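Local coordinates for protein thermosome subunit (Methanococcoides burtonii, PDB 3AQ1) that probably binds and hydrolyses ATP to help unfolded proteins fold, as a group II chaperonin of the TCP-1 family, at residues 182-190 against 294-303; 191-199 against 226-237. One frame throughout, in Å; residues are numbered along the deposited sequence.

Contact 1 of 2, residues 182-190 against 294-303; sequences PEKVENAKI and DVGTAGLVEE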
loop_
_atom_site.group_PDB
_atom_site.type_symbol
_atom_site.label_atom_id
_atom_site.label_comp_id
_atom_site.label_asym_id
_atom_site.label_seq_id
_atom_site.Cartn_x
_atom_site.Cartn_y
_atom_site.Cartn_z
ATOM N N PRO A 182 -35.988 -10.540 -4.985
ATOM C CA PRO A 182 -36.148 -9.112 -5.299
ATOM C C PRO A 182 -34.899 -8.478 -5.934
ATOM O O PRO A 182 -33.775 -8.838 -5.584
ATOM C CB PRO A 182 -36.443 -8.481 -3.920
ATOM C CG PRO A 182 -35.888 -9.452 -2.929
ATOM C CD PRO A 182 -36.179 -10.801 -3.550
ATOM N N GLU A 183 -35.096 -7.541 -6.857
ATOM C CA GLU A 183 -33.966 -6.937 -7.554
ATOM C C GLU A 183 -33.198 -5.941 -6.703
ATOM O O GLU A 183 -31.976 -5.865 -6.770
ATOM C CB GLU A 183 -34.424 -6.253 -8.830
ATOM C CG GLU A 183 -34.300 -7.123 -10.055
ATOM C CD GLU A 183 -34.616 -6.370 -11.332
ATOM O OE1 GLU A 183 -33.963 -5.330 -11.589
ATOM O OE2 GLU A 183 -35.520 -6.825 -12.072
ATOM N N LYS A 184 -33.929 -5.159 -5.926
ATOM C CA LYS A 184 -33.330 -4.191 -5.028
ATOM C C LYS A 184 -33.754 -4.581 -3.630
ATOM O O LYS A 184 -34.749 -5.267 -3.454
ATOM C CB LYS A 184 -33.822 -2.761 -5.320
ATOM C CG LYS A 184 -33.454 -2.213 -6.676
ATOM C CD LYS A 184 -34.325 -1.005 -7.079
ATOM C CE LYS A 184 -33.692 0.352 -6.758
ATOM N NZ LYS A 184 -33.713 0.687 -5.302
ATOM N N VAL A 185 -32.985 -4.150 -2.640
ATOM C CA VAL A 185 -33.403 -4.232 -1.261
ATOM C C VAL A 185 -32.919 -3.011 -0.525
ATOM O O VAL A 185 -31.724 -2.811 -0.396
ATOM C CB VAL A 185 -32.850 -5.459 -0.569
ATOM C CG1 VAL A 185 -33.302 -5.456 0.863
ATOM C CG2 VAL A 185 -33.336 -6.714 -1.259
ATOM N N GLU A 186 -33.850 -2.189 -0.050
ATOM C CA GLU A 186 -33.500 -1.022 0.747
ATOM C C GLU A 186 -33.378 -1.423 2.209
ATOM O O GLU A 186 -34.006 -2.380 2.651
ATOM C CB GLU A 186 -34.524 0.082 0.560
ATOM C CG GLU A 186 -34.588 0.609 -0.862
ATOM C CD GLU A 186 -35.667 1.662 -1.059
ATOM O OE1 GLU A 186 -36.390 2.010 -0.087
ATOM O OE2 GLU A 186 -35.793 2.139 -2.205
ATOM N N ASN A 187 -32.548 -0.703 2.952
ATOM C CA ASN A 187 -32.257 -1.076 4.326
ATOM C C ASN A 187 -32.038 -2.559 4.397
ATOM O O ASN A 187 -32.822 -3.285 4.990
ATOM C CB ASN A 187 -33.403 -0.689 5.245
ATOM C CG ASN A 187 -33.764 0.742 5.111
ATOM O OD1 ASN A 187 -32.895 1.615 5.193
ATOM N ND2 ASN A 187 -35.048 1.011 4.884
ATOM N N ALA A 188 -30.968 -3.009 3.770
ATOM C CA ALA A 188 -30.645 -4.419 3.760
ATOM C C ALA A 188 -30.183 -4.837 5.144
ATOM O O ALA A 188 -29.515 -4.078 5.847
ATOM C CB ALA A 188 -29.572 -4.696 2.721
ATOM N N LYS A 189 -30.564 -6.044 5.535
ATOM C CA LYS A 189 -30.044 -6.639 6.752
ATOM C C LYS A 189 -29.339 -7.894 6.299
ATOM O O LYS A 189 -29.963 -8.809 5.775
ATOM C CB LYS A 189 -31.179 -6.964 7.717
ATOM C CG LYS A 189 -32.000 -5.764 8.056
ATOM C CD LYS A 189 -31.169 -4.731 8.791
ATOM C CE LYS A 189 -31.883 -3.393 8.864
ATOM N NZ LYS A 189 -31.227 -2.522 9.861
ATOM N N ILE A 190 -28.029 -7.925 6.485
ATOM C CA ILE A 190 -27.193 -8.871 5.764
ATOM C C ILE A 190 -26.666 -9.988 6.642
ATOM O O ILE A 190 -26.116 -9.746 7.724
ATOM C CB ILE A 190 -26.016 -8.144 5.133
ATOM C CG1 ILE A 190 -26.538 -7.145 4.105
ATOM C CG2 ILE A 190 -25.037 -9.143 4.527
ATOM C CD1 ILE A 190 -25.602 -6.026 3.833
ATOM N N ASP A 294 -25.258 -10.759 14.798
ATOM C CA ASP A 294 -24.511 -11.356 13.698
ATOM C C ASP A 294 -24.839 -10.724 12.345
ATOM O O ASP A 294 -24.162 -10.975 11.351
ATOM C CB ASP A 294 -24.768 -12.865 13.650
ATOM C CG ASP A 294 -24.009 -13.624 14.731
ATOM O OD1 ASP A 294 -22.922 -13.150 15.142
ATOM O OD2 ASP A 294 -24.492 -14.701 15.163
ATOM N N VAL A 295 -25.865 -9.884 12.329
ATOM C CA VAL A 295 -26.416 -9.334 11.103
ATOM C C VAL A 295 -25.901 -7.943 10.786
ATOM O O VAL A 295 -25.952 -7.042 11.625
ATOM C CB VAL A 295 -27.929 -9.279 11.201
ATOM C CG1 VAL A 295 -28.547 -8.598 9.951
ATOM C CG2 VAL A 295 -28.472 -10.686 11.423
ATOM N N GLY A 296 -25.418 -7.774 9.558
ATOM C CA GLY A 296 -24.873 -6.508 9.112
ATOM C C GLY A 296 -25.928 -5.667 8.427
ATOM O O GLY A 296 -27.051 -6.115 8.211
ATOM N N THR A 297 -25.563 -4.442 8.076
ATOM C CA THR A 297 -26.498 -3.544 7.421
ATOM C C THR A 297 -25.860 -2.805 6.254
ATOM O O THR A 297 -24.666 -2.527 6.263
ATOM C CB THR A 297 -27.023 -2.474 8.395
ATOM O OG1 THR A 297 -25.962 -1.573 8.716
ATOM C CG2 THR A 297 -27.543 -3.102 9.661
ATOM N N ALA A 298 -26.680 -2.458 5.273
ATOM C CA ALA A 298 -26.248 -1.654 4.149
ATOM C C ALA A 298 -27.416 -0.835 3.632
ATOM O O ALA A 298 -28.521 -1.328 3.551
ATOM C CB ALA A 298 -25.722 -2.558 3.035
ATOM N N GLY A 299 -27.172 0.407 3.250
ATOM C CA GLY A 299 -28.219 1.215 2.659
ATOM C C GLY A 299 -28.989 0.501 1.560
ATOM O O GLY A 299 -30.224 0.587 1.485
ATOM N N LEU A 300 -28.267 -0.207 0.698
ATOM C CA LEU A 300 -28.880 -0.780 -0.489
ATOM C C LEU A 300 -28.115 -1.993 -1.017
ATOM O O LEU A 300 -26.900 -1.992 -1.099
ATOM C CB LEU A 300 -28.994 0.290 -1.591
ATOM C CG LEU A 300 -29.546 -0.092 -2.969
ATOM C CD1 LEU A 300 -30.975 -0.578 -2.872
ATOM C CD2 LEU A 300 -29.451 1.079 -3.934
ATOM N N VAL A 301 -28.852 -3.031 -1.372
ATOM C CA VAL A 301 -28.299 -4.151 -2.088
ATOM C C VAL A 301 -29.145 -4.369 -3.329
ATOM O O VAL A 301 -30.348 -4.555 -3.219
ATOM C CB VAL A 301 -28.297 -5.408 -1.234
ATOM C CG1 VAL A 301 -28.044 -6.636 -2.114
ATOM C CG2 VAL A 301 -27.249 -5.278 -0.141
ATOM N N GLU A 302 -28.529 -4.311 -4.509
ATOM C CA GLU A 302 -29.265 -4.541 -5.756
ATOM C C GLU A 302 -28.421 -5.170 -6.847
ATOM O O GLU A 302 -27.202 -5.053 -6.852
ATOM C CB GLU A 302 -29.886 -3.254 -6.289
ATOM C CG GLU A 302 -28.905 -2.247 -6.785
ATOM C CD GLU A 302 -29.571 -1.136 -7.576
ATOM O OE1 GLU A 302 -30.648 -1.382 -8.165
ATOM O OE2 GLU A 302 -29.002 -0.023 -7.628
ATOM N N GLU A 303 -29.097 -5.863 -7.750
ATOM C CA GLU A 303 -28.479 -6.460 -8.923
ATOM C C GLU A 303 -28.601 -5.471 -10.072
ATOM O O GLU A 303 -29.711 -5.145 -10.498
ATOM C CB GLU A 303 -29.205 -7.757 -9.273
ATOM C CG GLU A 303 -28.506 -8.640 -10.281
ATOM C CD GLU A 303 -29.322 -9.894 -10.587
ATOM O OE1 GLU A 303 -29.245 -10.844 -9.779
ATOM O OE2 GLU A 303 -30.041 -9.931 -11.618
#
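An antiparallel ladder joins residues 182-190 to residues 294-303, from Lys-184 beside Glu-302 to Ile-190 beside Gly-296. The hydrogen-bonded pair Val-185 and Val-301 is tied both ways. Val-185 N gives to Val-301 O at 2.7 Å, and Val-301 N gives back to Val-185 O. At the other end Ile-190 N meets Gly-296 O at 2.7 Å, with a nearly straight N-H (174°) that comes from above the carbonyl plane. Gly-296 N returns a bond to Ile-190 O. Both chains turn a corner midway, at Glu-186 and Asn-187 and at Gly-299. Asn-187 N to Gly-299 O keeps them joined through the bend. Gly-299 and Leu-300 both face Thr-315 of strand 310-317, which makes a classic beta bulge. The sheet belongs to the apical domain, as in other group II chaperonins, and strand 241-244 pairs in parallel with strand 184-193 in it. One face is apolar. Ala-188 CB sits 3.7 Å from Val-301 CG2, and Ile-190 CD1 reaches Ala-298 CB at 3.6 Å. Ile-190 CG1 stands anti to the carbonyl carbon (chi1 -63°), and from there the chain carries CD1 over to the alanine. Val-241 packs on Ala-188, Ile-190 and Val-301 from strand 241-244. The other face is more polar. The side chains of Lys-184 and Glu-302 run alongside each other on it. Their charged atoms, Lys-184 NZ and Glu-302 OE1, stay 4.7 Å apart, too far for a salt bridge, though opposite charges may still attract. Lys-189 lies alongside Thr-297, its NZ 3.7 Å from Thr-297 CG2, while Thr-297 OG1 bonds to Gln-318.

Contact 2 of 2, residues 191-199 against 226-237; sequences LLLSCPVEF and MMREMAEKVIAS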
loop_
_atom_site.group_PDB
_atom_site.type_symbol
_atom_site.label_atom_id
_atom_site.label_comp_id
_atom_site.label_asym_id
_atom_site.label_seq_id
_atom_site.Cartn_x
_atom_site.Cartn_y
_atom_site.Cartn_z
ATOM N N LEU A 191 -26.841 -11.211 6.157
ATOM C CA LEU A 191 -26.342 -12.402 6.835
ATOM C C LEU A 191 -25.212 -13.018 6.001
ATOM O O LEU A 191 -25.379 -13.243 4.807
ATOM C CB LEU A 191 -27.491 -13.406 7.030
ATOM C CG LEU A 191 -27.218 -14.746 7.715
ATOM C CD1 LEU A 191 -26.987 -14.556 9.201
ATOM C CD2 LEU A 191 -28.358 -15.726 7.480
ATOM N N LEU A 192 -24.059 -13.269 6.615
ATOM C CA LEU A 192 -22.950 -13.923 5.907
ATOM C C LEU A 192 -22.794 -15.370 6.367
ATOM O O LEU A 192 -22.662 -15.625 7.561
ATOM C CB LEU A 192 -21.637 -13.146 6.090
ATOM C CG LEU A 192 -21.797 -11.655 5.769
ATOM C CD1 LEU A 192 -20.553 -10.855 6.094
ATOM C CD2 LEU A 192 -22.174 -11.482 4.334
ATOM N N LEU A 193 -22.836 -16.312 5.425
ATOM C CA LEU A 193 -22.650 -17.730 5.740
ATOM C C LEU A 193 -21.405 -18.276 5.075
ATOM O O LEU A 193 -21.240 -18.152 3.869
ATOM C CB LEU A 193 -23.849 -18.564 5.270
ATOM C CG LEU A 193 -25.259 -18.166 5.738
ATOM C CD1 LEU A 193 -26.313 -19.164 5.268
ATOM C CD2 LEU A 193 -25.307 -18.027 7.235
ATOM N N SER A 194 -20.527 -18.888 5.855
ATOM C CA SER A 194 -19.399 -19.624 5.286
ATOM C C SER A 194 -19.795 -21.094 5.173
ATOM O O SER A 194 -19.153 -21.874 4.481
ATOM C CB SER A 194 -18.154 -19.477 6.155
ATOM O OG SER A 194 -18.360 -20.088 7.423
ATOM N N CYS A 195 -20.871 -21.467 5.853
ATOM C CA CYS A 195 -21.387 -22.816 5.741
ATOM C C CYS A 195 -22.384 -22.928 4.598
ATOM O O CYS A 195 -23.022 -21.944 4.226
ATOM C CB CYS A 195 -22.036 -23.260 7.055
ATOM S SG CYS A 195 -23.468 -22.334 7.555
ATOM N N PRO A 196 -22.529 -24.139 4.045
ATOM C CA PRO A 196 -23.505 -24.388 2.985
ATOM C C PRO A 196 -24.902 -24.411 3.569
ATOM O O PRO A 196 -25.064 -24.748 4.742
ATOM C CB PRO A 196 -23.155 -25.810 2.507
ATOM C CG PRO A 196 -21.890 -26.196 3.216
ATOM C CD PRO A 196 -21.846 -25.374 4.458
ATOM N N VAL A 197 -25.895 -24.064 2.761
ATOM C CA VAL A 197 -27.283 -24.293 3.124
ATOM C C VAL A 197 -27.829 -25.432 2.278
ATOM O O VAL A 197 -28.709 -25.235 1.446
ATOM C CB VAL A 197 -28.146 -23.045 2.908
ATOM C CG1 VAL A 197 -29.559 -23.270 3.454
ATOM C CG2 VAL A 197 -27.498 -21.827 3.564
ATOM N N GLU A 198 -27.290 -26.626 2.484
ATOM C CA GLU A 198 -27.748 -27.793 1.745
ATOM C C GLU A 198 -27.405 -29.055 2.509
ATOM O O GLU A 198 -26.690 -29.009 3.511
ATOM C CB GLU A 198 -27.123 -27.839 0.343
ATOM C CG GLU A 198 -25.613 -28.098 0.330
ATOM C CD GLU A 198 -24.938 -27.710 -0.989
ATOM O OE1 GLU A 198 -23.688 -27.735 -1.025
ATOM O OE2 GLU A 198 -25.642 -27.373 -1.977
ATOM N N PHE A 199 -27.925 -30.179 2.034
ATOM C CA PHE A 199 -27.596 -31.471 2.608
ATOM C C PHE A 199 -26.078 -31.605 2.724
ATOM O O PHE A 199 -25.566 -32.565 3.299
ATOM C CB PHE A 199 -28.141 -32.589 1.723
ATOM C CG PHE A 199 -29.603 -32.447 1.370
ATOM C CD1 PHE A 199 -29.989 -31.816 0.195
ATOM C CD2 PHE A 199 -30.590 -32.975 2.195
ATOM C CE1 PHE A 199 -31.338 -31.702 -0.145
ATOM C CE2 PHE A 199 -31.940 -32.866 1.862
ATOM C CZ PHE A 199 -32.314 -32.229 0.691
ATOM N N MET A 226 -36.759 -31.925 5.104
ATOM C CA MET A 226 -35.495 -31.642 5.780
ATOM C C MET A 226 -35.064 -30.205 5.531
ATOM O O MET A 226 -34.444 -29.550 6.380
ATOM C CB MET A 226 -34.406 -32.566 5.227
ATOM C CG MET A 226 -34.486 -34.000 5.700
ATOM S SD MET A 226 -34.026 -34.107 7.436
ATOM C CE MET A 226 -32.405 -33.345 7.397
ATOM N N MET A 227 -35.398 -29.729 4.341
ATOM C CA MET A 227 -34.861 -28.483 3.831
ATOM C C MET A 227 -35.707 -27.289 4.266
ATOM O O MET A 227 -35.260 -26.148 4.196
ATOM C CB MET A 227 -34.740 -28.571 2.304
ATOM C CG MET A 227 -33.544 -27.861 1.695
ATOM S SD MET A 227 -31.974 -28.071 2.564
ATOM C CE MET A 227 -31.943 -29.839 2.809
ATOM N N ARG A 228 -36.927 -27.553 4.725
ATOM C CA ARG A 228 -37.758 -26.490 5.287
ATOM C C ARG A 228 -37.083 -25.936 6.535
ATOM O O ARG A 228 -36.873 -24.725 6.657
ATOM C CB ARG A 228 -39.158 -27.006 5.624
ATOM C CG ARG A 228 -40.275 -26.312 4.856
ATOM C CD ARG A 228 -41.531 -27.172 4.817
ATOM N NE ARG A 228 -42.473 -26.707 3.801
ATOM C CZ ARG A 228 -43.501 -25.898 4.042
ATOM N NH1 ARG A 228 -43.734 -25.461 5.276
ATOM N NH2 ARG A 228 -44.303 -25.529 3.049
ATOM N N GLU A 229 -36.727 -26.835 7.448
ATOM C CA GLU A 229 -36.028 -26.452 8.669
ATOM C C GLU A 229 -34.655 -25.800 8.430
ATOM O O GLU A 229 -34.241 -24.916 9.182
ATOM C CB GLU A 229 -35.906 -27.648 9.612
ATOM C CG GLU A 229 -37.241 -28.125 10.132
ATOM C CD GLU A 229 -37.100 -29.254 11.127
ATOM O OE1 GLU A 229 -36.019 -29.888 11.142
ATOM O OE2 GLU A 229 -38.067 -29.502 11.888
ATOM N N MET A 230 -33.945 -26.229 7.393
ATOM C CA MET A 230 -32.684 -25.583 7.062
ATOM C C MET A 230 -32.945 -24.147 6.623
ATOM O O MET A 230 -32.388 -23.196 7.178
ATOM C CB MET A 230 -31.989 -26.347 5.952
ATOM C CG MET A 230 -30.626 -25.818 5.565
ATOM S SD MET A 230 -29.502 -27.201 5.611
ATOM C CE MET A 230 -29.649 -27.629 7.354
ATOM N N ALA A 231 -33.808 -23.992 5.625
ATOM C CA ALA A 231 -34.154 -22.668 5.136
ATOM C C ALA A 231 -34.737 -21.787 6.248
ATOM O O ALA A 231 -34.404 -20.605 6.355
ATOM C CB ALA A 231 -35.108 -22.768 3.948
ATOM N N GLU A 232 -35.592 -22.363 7.088
ATOM C CA GLU A 232 -36.258 -21.580 8.129
ATOM C C GLU A 232 -35.275 -20.931 9.118
ATOM O O GLU A 232 -35.520 -19.834 9.627
ATOM C CB GLU A 232 -37.304 -22.420 8.865
ATOM C CG GLU A 232 -38.109 -21.626 9.867
ATOM C CD GLU A 232 -38.952 -20.548 9.206
ATOM O OE1 GLU A 232 -39.301 -20.716 8.012
ATOM O OE2 GLU A 232 -39.271 -19.544 9.889
ATOM N N LYS A 233 -34.157 -21.599 9.381
ATOM C CA LYS A 233 -33.143 -21.019 10.254
ATOM C C LYS A 233 -32.508 -19.768 9.622
ATOM O O LYS A 233 -32.144 -18.833 10.326
ATOM C CB LYS A 233 -32.080 -22.060 10.621
ATOM C CG LYS A 233 -32.654 -23.338 11.236
ATOM C CD LYS A 233 -31.567 -24.336 11.591
ATOM C CE LYS A 233 -32.113 -25.505 12.391
ATOM N NZ LYS A 233 -31.105 -26.599 12.478
ATOM N N VAL A 234 -32.386 -19.749 8.296
ATOM C CA VAL A 234 -31.914 -18.558 7.604
ATOM C C VAL A 234 -33.006 -17.498 7.614
ATOM O O VAL A 234 -32.746 -16.327 7.913
ATOM C CB VAL A 234 -31.490 -18.839 6.130
ATOM C CG1 VAL A 234 -31.187 -17.544 5.416
ATOM C CG2 VAL A 234 -30.285 -19.775 6.066
ATOM N N ILE A 235 -34.232 -17.905 7.294
ATOM C CA ILE A 235 -35.340 -16.952 7.241
ATOM C C ILE A 235 -35.554 -16.261 8.589
ATOM O O ILE A 235 -35.803 -15.063 8.648
ATOM C CB ILE A 235 -36.652 -17.623 6.821
ATOM C CG1 ILE A 235 -36.460 -18.420 5.531
ATOM C CG2 ILE A 235 -37.725 -16.584 6.651
ATOM C CD1 ILE A 235 -37.674 -18.403 4.617
ATOM N N ALA A 236 -35.422 -17.035 9.661
ATOM C CA ALA A 236 -35.629 -16.559 11.021
ATOM C C ALA A 236 -34.566 -15.584 11.557
ATOM O O ALA A 236 -34.704 -15.046 12.658
ATOM C CB ALA A 236 -35.766 -17.750 11.964
ATOM N N SER A 237 -33.507 -15.361 10.796
ATOM C CA SER A 237 -32.451 -14.454 11.233
ATOM C C SER A 237 -32.909 -13.011 11.187
ATOM O O SER A 237 -32.315 -12.160 11.826
ATOM C CB SER A 237 -31.203 -14.609 10.355
ATOM O OG SER A 237 -31.453 -14.148 9.040
#
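Apolar packing joins Leu-191, Leu-193 and Val-197 to one side of helix 226-235. Val-234 takes all three. Its CG1 meets Leu-191 CD2 at 3.9 Å, and its CG2 meets Leu-193 CD1 at 4.1 Å. Val-197 CG2 lies a little farther from the same CG2. One helical turn earlier, Val-197 CG1 lies 3.5 Å from Met-230 CG. The two side chains run antiparallel to each other. Met-230 CG lies anti to the backbone N (chi1 -177°), and bends beyond it bring SD to 3.9 Å from Glu-198 N. This helix lies in the beta-alpha-beta crossover from strand 184-193 to strand 241-244, whose Val-242 also packs on Leu-193 and Val-234.

The aromatic contact is a Met-aromatic one. Met-227 SD stands above one face of the Phe-199 ring, at a distance, 4.7 Å from its centroid and 13° off the normal. Asp-249 touches both.

Polar bonding lies within residues 226-237. Ser-237 OG gives a hydrogen bond to Val-234 O at 2.8 Å, and that carbonyl also accepts from Ser-237 N. The same OG also bonds to Ala-239 N. Leu-191 CD2 rests 3.8 Å from Ser-237 OG. With an alanine in place of this serine, Val-234 O would probably lose one of two donors, Ala-239 N its hydroxyl partner, and a small gap would open beside Leu-191.

No hydrogen bond crosses between the two segments, so this contact depends mainly on apolar burial and fit.

From the N terminus, residues 182-190 come first and run directly into 191-199, so strand 184-193 serves both contacts. The chain next passes through residues 200-224, which are not modelled and probably belong to the helical protrusion of group II chaperonins, and enters helix 226-235. Contact 2 closes this short loop, with 26 residues between its segments. Strand 241-244, helix 250-258, strand 262-264 and helix 269-279 follow. Residues 294-303 then return to 182-190, and contact 1 closes a loop of 103 intervening residues that holds all of contact 2. Contact 1 joins strands within the sheet, while contact 2 lays a helix against it. The two meet where Val-295 CG2 packs 4.1 Å from Ser-237 O.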